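Local atomic coordinates of putative polysaccharide biosynthesis protein with aminopeptidase-like domain (PDB entry 3K9T), a protein that binds one zinc ion per subunit and probably acts in the biosynthesis of modified polysaccharides, with no peptidase activity expected despite its aminopeptidase-like region. Residues Tyr20-Glu25 against Met42-Lys47; Ala202-Ile207 against Lys344-Val349; Ala251-Asp256 against Tyr319-Tyr324. All blocks are in the same frame, centred on the assembly; numbering follows the deposited sequence.

Interaction 1: Tyr20-Glu25 against Met42-Lys47; sequences YNLIEE and MDIIRK
Leu22 and Ile44 make the tight, apolar half of this contact between helix 12-26 and the end of helix 36-45. Leu22 CD1 lies 3.5 Å from Ile44 CG2, a methyl-to-methyl touch, and the two branched side chains run alongside each other in opposed senses. The bond leaving the Leu22 backbone is not aimed at the other helix; it is the branched end, with CG anti to the backbone N (chi1 177°), that carries CD1 across. Leu22 is buried, resting also on Thr205 and Phe206 of helix 194-211, whereas Ile44, which leans on Ile29 as well, is only partly covered.

The outer half is polar and looser. The extended chain of Glu25 comes toward Ile44 and meets its methyls: Glu25 CG is 4.1 Å from Ile44 CD1, and Glu25 CD 3.8 Å from Ile44 CG2. Beyond them OE2 of Glu25 takes a salt-bridge hydrogen bond of 2.7 Å from Lys47 NZ on its syn lone pair. The other oxygen, Glu25 OE1, stays 3.7 Å from Lys47 NZ, which makes the grip one-sided. Lys47, in the loop just past helix 36-45, arrives obliquely through a bend at chi3 (-78°); it is exposed and touches a crystal neighbour, so its pose may owe something to the lattice. The whole interface hides 203 Å².

This is a partly buried helix-helix packing contact with a salt bridge at its solvent side, holding helix 12-26 against the end of helix 36-45 in the aminopeptidase-like region, next to helix 194-211.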
loop_
_atom_site.group_PDB
_atom_site.type_symbol
_atom_site.label_atom_id
_atom_site.label_comp_id
_atom_site.label_asym_id
_atom_site.label_seq_id
_atom_site.Cartn_x
_atom_site.Cartn_y
_atom_site.Cartn_z
ATOM N N TYR A 20 21.566 32.697 15.660
ATOM C CA TYR A 20 22.881 32.267 16.162
ATOM C C TYR A 20 23.360 33.114 17.364
ATOM O O TYR A 20 23.838 32.579 18.384
ATOM C CB TYR A 20 23.963 32.307 15.066
ATOM C CG TYR A 20 25.303 32.022 15.684
ATOM C CD1 TYR A 20 25.661 30.720 16.038
ATOM C CD2 TYR A 20 26.162 33.043 16.025
ATOM C CE1 TYR A 20 26.854 30.450 16.666
ATOM C CE2 TYR A 20 27.364 32.776 16.642
ATOM C CZ TYR A 20 27.714 31.477 16.970
ATOM O OH TYR A 20 28.930 31.212 17.607
ATOM N N ASN A 21 23.230 34.437 17.220
ATOM C CA ASN A 21 23.650 35.391 18.244
ATOM C C ASN A 21 22.938 35.195 19.584
ATOM O O ASN A 21 23.562 35.385 20.637
ATOM C CB ASN A 21 23.452 36.807 17.765
ATOM C CG ASN A 21 24.394 37.192 16.636
ATOM O OD1 ASN A 21 25.419 36.548 16.410
ATOM N ND2 ASN A 21 24.044 38.272 15.911
ATOM N N LEU A 22 21.651 34.824 19.531
ATOM C CA LEU A 22 20.881 34.470 20.719
ATOM C C LEU A 22 21.449 33.185 21.349
ATOM O O LEU A 22 21.590 33.084 22.579
ATOM C CB LEU A 22 19.390 34.289 20.367
ATOM C CG LEU A 22 18.403 33.844 21.474
ATOM C CD1 LEU A 22 18.646 34.636 22.769
ATOM C CD2 LEU A 22 16.889 33.893 21.015
ATOM N N ILE A 23 21.783 32.203 20.510
ATOM C CA ILE A 23 22.385 30.963 20.984
ATOM C C ILE A 23 23.686 31.321 21.681
ATOM O O ILE A 23 23.946 30.886 22.808
ATOM C CB ILE A 23 22.643 29.963 19.813
ATOM C CG1 ILE A 23 21.296 29.400 19.283
ATOM C CG2 ILE A 23 23.713 28.852 20.225
ATOM C CD1 ILE A 23 21.394 28.701 17.936
ATOM N N GLU A 24 24.502 32.132 21.025
ATOM C CA GLU A 24 25.796 32.473 21.609
ATOM C C GLU A 24 25.624 33.156 22.978
ATOM O O GLU A 24 26.336 32.831 23.920
ATOM C CB GLU A 24 26.577 33.357 20.646
ATOM C CG GLU A 24 28.014 33.603 21.028
ATOM C CD GLU A 24 28.737 34.398 19.964
ATOM O OE1 GLU A 24 28.386 35.573 19.830
ATOM O OE2 GLU A 24 29.606 33.857 19.246
ATOM N N GLU A 25 24.688 34.106 23.071
ATOM C CA GLU A 25 24.383 34.770 24.334
ATOM C C GLU A 25 23.907 33.767 25.406
ATOM O O GLU A 25 24.278 33.862 26.576
ATOM C CB GLU A 25 23.316 35.861 24.138
ATOM C CG GLU A 25 22.985 36.605 25.445
ATOM C CD GLU A 25 22.135 37.865 25.268
ATOM O OE1 GLU A 25 21.733 38.201 24.140
ATOM O OE2 GLU A 25 21.872 38.530 26.286
HETATM N N MSE A 42 15.185 32.726 30.623
HETATM C CA MSE A 42 13.901 33.380 30.423
HETATM C C MSE A 42 14.077 34.905 30.346
HETATM O O MSE A 42 13.331 35.587 29.612
HETATM C CB MSE A 42 12.944 33.042 31.557
HETATM C CG MSE A 42 12.633 31.557 31.686
HETATM SE SE MSE A 42 11.813 30.709 30.108
HETATM C CE MSE A 42 11.862 28.813 30.725
ATOM N N ASP A 43 15.025 35.464 31.096
ATOM C CA ASP A 43 15.260 36.901 30.978
ATOM C C ASP A 43 15.707 37.266 29.571
ATOM O O ASP A 43 15.239 38.254 28.982
ATOM C CB ASP A 43 16.308 37.395 31.983
ATOM C CG ASP A 43 15.831 37.299 33.406
ATOM O OD1 ASP A 43 14.622 37.348 33.620
ATOM O OD2 ASP A 43 16.660 37.189 34.317
ATOM N N ILE A 44 16.625 36.470 29.034
ATOM C CA ILE A 44 17.186 36.755 27.723
ATOM C C ILE A 44 16.125 36.578 26.663
ATOM O O ILE A 44 15.999 37.427 25.786
ATOM C CB ILE A 44 18.484 35.937 27.431
ATOM C CG1 ILE A 44 19.591 36.414 28.411
ATOM C CG2 ILE A 44 18.864 36.097 25.944
ATOM C CD1 ILE A 44 20.734 35.458 28.708
ATOM N N ILE A 45 15.334 35.509 26.774
ATOM C CA ILE A 45 14.243 35.296 25.833
ATOM C C ILE A 45 13.294 36.504 25.825
ATOM O O ILE A 45 12.819 36.910 24.754
ATOM C CB ILE A 45 13.435 33.983 26.105
ATOM C CG1 ILE A 45 14.320 32.756 25.859
ATOM C CG2 ILE A 45 12.189 33.933 25.165
ATOM C CD1 ILE A 45 13.858 31.415 26.555
ATOM N N ARG A 46 13.053 37.101 27.002
ATOM C CA ARG A 46 12.092 38.200 27.113
ATOM C C ARG A 46 12.654 39.492 26.581
ATOM O O ARG A 46 11.961 40.472 26.558
ATOM C CB ARG A 46 11.544 38.355 28.540
ATOM C CG ARG A 46 10.375 37.352 28.809
ATOM C CD ARG A 46 9.877 37.383 30.208
ATOM N NE ARG A 46 10.955 37.062 31.126
ATOM C CZ ARG A 46 10.923 37.257 32.443
ATOM N NH1 ARG A 46 9.848 37.792 33.062
ATOM N NH2 ARG A 46 11.989 36.906 33.145
ATOM N N LYS A 47 13.921 39.497 26.166
ATOM C CA LYS A 47 14.452 40.603 25.389
ATOM C C LYS A 47 13.981 40.514 23.935
ATOM O O LYS A 47 14.090 41.476 23.196
ATOM C CB LYS A 47 15.973 40.659 25.424
ATOM C CG LYS A 47 16.531 41.029 26.771
ATOM C CD LYS A 47 17.971 41.430 26.664
ATOM C CE LYS A 47 18.882 40.255 26.550
ATOM N NZ LYS A 47 20.255 40.724 26.360
#

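Interaction 2: Ala202-Ile207 against Lys344-Val349; sequences ALITFI and KTYLEV
An apolar helix-helix packing contact, built round a CH-pi interaction between Leu203 and Tyr346, joins helices 194-211 and 336-355 inside the aminopeptidase-like α/β fold. The short axes cross at -46° and come no nearer than 10.6 Å, a spacing filled by Tyr346 together with Leu203 and Ile207. All four touching residues are buried.

Leu203 CD2 stands over one face of the Tyr346 ring, 3.8 Å from the centroid and 23° off the normal. It sits off-centre, nearer CD1 and CE1: the Leu203 methyl CD2 lies 3.6 Å from CE1 of Tyr346. A chi1 of 169° swings the Leu203 branch away from its own backbone N and across the gap, setting CD2 over the ring face. One turn later Ile207 runs roughly perpendicular to the tyrosine side chain and brings its CD1 to 3.5 Å from Tyr346 CB, at the root of the ring. Ile204 contributes a looser touch, its CD1 lying 4.5 Å from Tyr346 CE2. All three methyls lie on the same side of the ring plane, so helix 194-211 supports one flank of Tyr346 from its base outward. The backbones draw nearest at Ile207 and Leu347, whose CA atoms are 7.2 Å apart.

The polar end of Tyr346 is buried too, but OH is satisfied by a hydrogen bond with the carbonyl oxygen of Leu314, in strand 311-315. This bond ties the ring's far end to the sheet that the helices cover. Beneath helix 194-211, Ile204 and Ile207 settle on Phe222 of strand 219-225, while helix 12-26 packs against Ala202 and Phe206, and helix 5-10 lies along Leu347.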
loop_
_atom_site.group_PDB
_atom_site.type_symbol
_atom_site.label_atom_id
_atom_site.label_comp_id
_atom_site.label_asym_id
_atom_site.label_seq_id
_atom_site.Cartn_x
_atom_site.Cartn_y
_atom_site.Cartn_z
ATOM N N ALA A 202 16.318 29.102 20.579
ATOM C CA ALA A 202 16.484 30.321 19.762
ATOM C C ALA A 202 15.546 30.319 18.569
ATOM O O ALA A 202 15.011 31.379 18.235
ATOM C CB ALA A 202 17.917 30.553 19.335
ATOM N N LEU A 203 15.291 29.149 17.962
ATOM C CA LEU A 203 14.398 29.094 16.785
ATOM C C LEU A 203 12.964 29.499 17.115
ATOM O O LEU A 203 12.380 30.335 16.455
ATOM C CB LEU A 203 14.425 27.712 16.114
ATOM C CG LEU A 203 13.348 27.448 15.050
ATOM C CD1 LEU A 203 13.707 28.257 13.883
ATOM C CD2 LEU A 203 13.186 25.974 14.651
ATOM N N ILE A 204 12.391 28.851 18.111
ATOM C CA ILE A 204 11.015 29.076 18.526
ATOM C C ILE A 204 10.871 30.553 18.940
ATOM O O ILE A 204 9.858 31.176 18.644
ATOM C CB ILE A 204 10.676 28.040 19.659
ATOM C CG1 ILE A 204 10.538 26.644 19.052
ATOM C CG2 ILE A 204 9.478 28.307 20.396
ATOM C CD1 ILE A 204 9.597 26.576 17.980
ATOM N N THR A 205 11.911 31.132 19.547
ATOM C CA THR A 205 11.872 32.538 19.919
ATOM C C THR A 205 11.626 33.410 18.683
ATOM O O THR A 205 10.703 34.250 18.664
ATOM C CB THR A 205 13.115 32.948 20.705
ATOM O OG1 THR A 205 13.092 32.224 21.942
ATOM C CG2 THR A 205 13.127 34.479 21.006
ATOM N N PHE A 206 12.394 33.151 17.633
ATOM C CA PHE A 206 12.258 33.905 16.395
ATOM C C PHE A 206 10.990 33.600 15.587
ATOM O O PHE A 206 10.486 34.465 14.897
ATOM C CB PHE A 206 13.542 33.824 15.565
ATOM C CG PHE A 206 14.582 34.816 16.018
ATOM C CD1 PHE A 206 15.347 34.574 17.146
ATOM C CD2 PHE A 206 14.737 36.023 15.362
ATOM C CE1 PHE A 206 16.273 35.500 17.590
ATOM C CE2 PHE A 206 15.666 36.951 15.791
ATOM C CZ PHE A 206 16.445 36.690 16.898
ATOM N N ILE A 207 10.466 32.388 15.688
ATOM C CA ILE A 207 9.197 32.090 15.058
ATOM C C ILE A 207 8.143 32.928 15.764
ATOM O O ILE A 207 7.399 33.616 15.098
ATOM C CB ILE A 207 8.837 30.602 15.091
ATOM C CG1 ILE A 207 9.784 29.857 14.148
ATOM C CG2 ILE A 207 7.355 30.390 14.660
ATOM C CD1 ILE A 207 9.882 28.415 14.482
ATOM N N LYS A 344 13.062 29.075 8.054
ATOM C CA LYS A 344 12.321 29.159 6.799
ATOM C C LYS A 344 11.309 27.993 6.690
ATOM O O LYS A 344 10.134 28.178 6.318
ATOM C CB LYS A 344 13.348 29.171 5.642
ATOM C CG LYS A 344 12.824 29.015 4.224
ATOM C CD LYS A 344 13.802 29.634 3.199
ATOM C CE LYS A 344 14.854 28.672 2.676
ATOM N NZ LYS A 344 14.276 27.768 1.662
ATOM N N THR A 345 11.738 26.793 7.057
ATOM C CA THR A 345 10.871 25.616 6.910
ATOM C C THR A 345 9.678 25.679 7.885
ATOM O O THR A 345 8.524 25.394 7.527
ATOM C CB THR A 345 11.645 24.309 7.030
ATOM O OG1 THR A 345 12.766 24.289 6.097
ATOM C CG2 THR A 345 10.705 23.144 6.777
ATOM N N TYR A 346 9.967 26.058 9.114
ATOM C CA TYR A 346 8.931 26.231 10.109
ATOM C C TYR A 346 7.949 27.286 9.628
ATOM O O TYR A 346 6.739 27.095 9.742
ATOM C CB TYR A 346 9.516 26.586 11.509
ATOM C CG TYR A 346 9.808 25.380 12.405
ATOM C CD1 TYR A 346 10.930 24.584 12.211
ATOM C CD2 TYR A 346 8.976 25.066 13.478
ATOM C CE1 TYR A 346 11.191 23.498 13.054
ATOM C CE2 TYR A 346 9.226 23.988 14.321
ATOM C CZ TYR A 346 10.321 23.197 14.103
ATOM O OH TYR A 346 10.577 22.121 14.943
ATOM N N LEU A 347 8.443 28.406 9.100
ATOM C CA LEU A 347 7.535 29.444 8.598
ATOM C C LEU A 347 6.661 28.930 7.432
ATOM O O LEU A 347 5.480 29.294 7.310
ATOM C CB LEU A 347 8.321 30.705 8.192
ATOM C CG LEU A 347 8.916 31.557 9.325
ATOM C CD1 LEU A 347 9.449 32.859 8.779
ATOM C CD2 LEU A 347 7.872 31.840 10.410
ATOM N N GLU A 348 7.244 28.091 6.576
ATOM C CA GLU A 348 6.515 27.534 5.421
ATOM C C GLU A 348 5.444 26.563 5.897
ATOM O O GLU A 348 4.338 26.478 5.329
ATOM C CB GLU A 348 7.471 26.811 4.466
ATOM C CG GLU A 348 6.848 26.479 3.092
ATOM C CD GLU A 348 6.385 27.707 2.360
ATOM O OE1 GLU A 348 7.074 28.746 2.473
ATOM O OE2 GLU A 348 5.337 27.648 1.672
ATOM N N VAL A 349 5.798 25.801 6.928
ATOM C CA VAL A 349 4.839 24.945 7.572
ATOM C C VAL A 349 3.661 25.784 8.068
ATOM O O VAL A 349 2.513 25.427 7.787
ATOM C CB VAL A 349 5.473 24.113 8.678
ATOM C CG1 VAL A 349 4.411 23.497 9.594
ATOM C CG2 VAL A 349 6.345 23.056 8.045
#

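Interaction 3: Ala251-Asp256 against Tyr319-Tyr324; sequences ATCVGD and YGFDGY
Thr252 and Cys253 meet Tyr319 and Phe321 beside the zinc site, in two loops that follow the neighbouring parallel strands 245-250 and 311-315. The distances are consistent with a second-shell place: the side chain of Cys253 is about 4 Å from that of the zinc ligand Asp196, and that of Tyr319 about 6 Å from the zinc ion.

Cys253 SG forms sulfur-aromatic contacts with both rings. It lies at the edge of Phe321, 3.9 Å from CE2 and 79° off the ring normal, but approaches Tyr319 obliquely, at 5.5 Å from its centroid. Thr252 CG2 comes to the edge of the Tyr319 ring, 3.9 Å from CE2, while the hydroxyl of Thr252 is engaged with that of Tyr187.

Phe321 begins a type II β turn closed by Tyr324 N to Phe321 O at 2.9 Å. The turn folds Tyr324 CB over the centre of the Phe321 ring, 3.2 Å above its plane, which covers one face of the ring whose edge Cys253 meets. Loops gathered round a metal at the C-terminal ends of parallel strands are consistent with the zinc-exopeptidase-like fold of its family.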
loop_
_atom_site.group_PDB
_atom_site.type_symbol
_atom_site.label_atom_id
_atom_site.label_comp_id
_atom_site.label_asym_id
_atom_site.label_seq_id
_atom_site.Cartn_x
_atom_site.Cartn_y
_atom_site.Cartn_z
ATOM N N ALA A 251 10.430 21.489 18.838
ATOM C CA ALA A 251 11.605 21.942 18.127
ATOM C C ALA A 251 12.852 21.648 18.954
ATOM O O ALA A 251 13.002 22.113 20.081
ATOM C CB ALA A 251 11.519 23.432 17.824
ATOM N N THR A 252 13.758 20.879 18.368
ATOM C CA THR A 252 15.038 20.621 18.972
ATOM C C THR A 252 16.004 20.270 17.858
ATOM O O THR A 252 15.569 19.938 16.755
ATOM C CB THR A 252 14.947 19.480 19.988
ATOM O OG1 THR A 252 16.245 19.231 20.488
ATOM C CG2 THR A 252 14.386 18.200 19.375
ATOM N N CYS A 253 17.298 20.385 18.137
ATOM C CA CYS A 253 18.343 19.981 17.190
ATOM C C CYS A 253 18.154 20.550 15.797
ATOM O O CYS A 253 18.271 19.821 14.815
ATOM C CB CYS A 253 18.397 18.449 17.106
ATOM S SG CYS A 253 18.831 17.660 18.683
ATOM N N VAL A 254 17.878 21.850 15.728
ATOM C CA VAL A 254 17.498 22.474 14.484
ATOM C C VAL A 254 18.608 23.340 13.881
ATOM O O VAL A 254 18.343 24.095 12.928
ATOM C CB VAL A 254 16.211 23.343 14.655
ATOM C CG1 VAL A 254 14.985 22.461 14.840
ATOM C CG2 VAL A 254 16.386 24.343 15.789
ATOM N N GLY A 255 19.845 23.188 14.367
ATOM C CA GLY A 255 20.910 24.138 14.038
ATOM C C GLY A 255 22.157 23.694 13.290
ATOM O O GLY A 255 22.955 24.551 12.862
ATOM N N ASP A 256 22.364 22.388 13.138
ATOM C CA ASP A 256 23.549 21.885 12.457
ATOM C C ASP A 256 23.480 21.885 10.940
ATOM O O ASP A 256 22.435 22.217 10.362
ATOM C CB ASP A 256 23.873 20.484 12.946
ATOM C CG ASP A 256 22.850 19.457 12.526
ATOM O OD1 ASP A 256 21.758 19.371 13.173
ATOM O OD2 ASP A 256 23.181 18.699 11.593
ATOM N N TYR A 319 18.690 14.154 17.731
ATOM C CA TYR A 319 19.396 13.697 18.946
ATOM C C TYR A 319 19.882 12.243 18.753
ATOM O O TYR A 319 19.155 11.396 18.242
ATOM C CB TYR A 319 18.529 13.849 20.223
ATOM C CG TYR A 319 17.067 13.559 20.024
ATOM C CD1 TYR A 319 16.606 12.260 19.849
ATOM C CD2 TYR A 319 16.131 14.589 19.995
ATOM C CE1 TYR A 319 15.243 12.000 19.637
ATOM C CE2 TYR A 319 14.763 14.329 19.809
ATOM C CZ TYR A 319 14.330 13.052 19.622
ATOM O OH TYR A 319 12.977 12.811 19.410
ATOM N N GLY A 320 21.121 11.975 19.163
ATOM C CA GLY A 320 21.796 10.738 18.823
ATOM C C GLY A 320 22.949 11.040 17.883
ATOM O O GLY A 320 23.826 10.223 17.701
ATOM N N PHE A 321 22.946 12.225 17.277
ATOM C CA PHE A 321 24.044 12.665 16.421
ATOM C C PHE A 321 25.422 12.593 17.107
ATOM O O PHE A 321 25.562 12.649 18.344
ATOM C CB PHE A 321 23.763 14.083 15.906
ATOM C CG PHE A 321 23.751 15.163 16.982
ATOM C CD1 PHE A 321 24.934 15.789 17.377
ATOM C CD2 PHE A 321 22.557 15.588 17.545
ATOM C CE1 PHE A 321 24.920 16.765 18.341
ATOM C CE2 PHE A 321 22.540 16.572 18.505
ATOM C CZ PHE A 321 23.725 17.168 18.899
ATOM N N ASP A 322 26.452 12.445 16.290
ATOM C CA ASP A 322 27.805 12.318 16.809
ATOM C C ASP A 322 28.223 13.575 17.540
ATOM O O ASP A 322 28.270 14.651 16.959
ATOM C CB ASP A 322 28.797 12.054 15.702
ATOM C CG ASP A 322 30.193 11.757 16.231
ATOM O OD1 ASP A 322 30.316 11.079 17.278
ATOM O OD2 ASP A 322 31.157 12.196 15.579
ATOM N N GLY A 323 28.522 13.417 18.822
ATOM C CA GLY A 323 28.892 14.531 19.658
ATOM C C GLY A 323 27.778 15.021 20.538
ATOM O O GLY A 323 27.995 15.863 21.396
ATOM N N TYR A 324 26.583 14.483 20.361
ATOM C CA TYR A 324 25.471 14.919 21.192
ATOM C C TYR A 324 25.759 14.503 22.647
ATOM O O TYR A 324 26.505 13.559 22.903
ATOM C CB TYR A 324 24.133 14.408 20.649
ATOM C CG TYR A 324 23.475 13.340 21.430
ATOM C CD1 TYR A 324 24.005 12.074 21.466
ATOM C CD2 TYR A 324 22.263 13.592 22.105
ATOM C CE1 TYR A 324 23.400 11.079 22.199
ATOM C CE2 TYR A 324 21.636 12.600 22.831
ATOM C CZ TYR A 324 22.226 11.338 22.865
ATOM O OH TYR A 324 21.660 10.295 23.560
#

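Interactions 2 and 3 are buried in the fold, whereas interaction 1 is only partly so and joins an apolar inner part to a charged, solvent-side pair. Helix 194-211 ties them together: its segment 202-207 belongs to interaction 2, and its other flank takes up interaction 1, with Ile23 CG1 3.6 Å from Ala202 CB. Toward interaction 3, Ile204 CG1 reaches Ala251 CB at 3.6 Å. Interactions 1 and 3 do not touch. The chemistry follows place: a salt bridge on the solvent side, methyl-to-ring packing between buried helices, and sulfur-aromatic contacts between loops near the metal. In sequence, interaction 3 is nested inside the loop that interaction 2 closes.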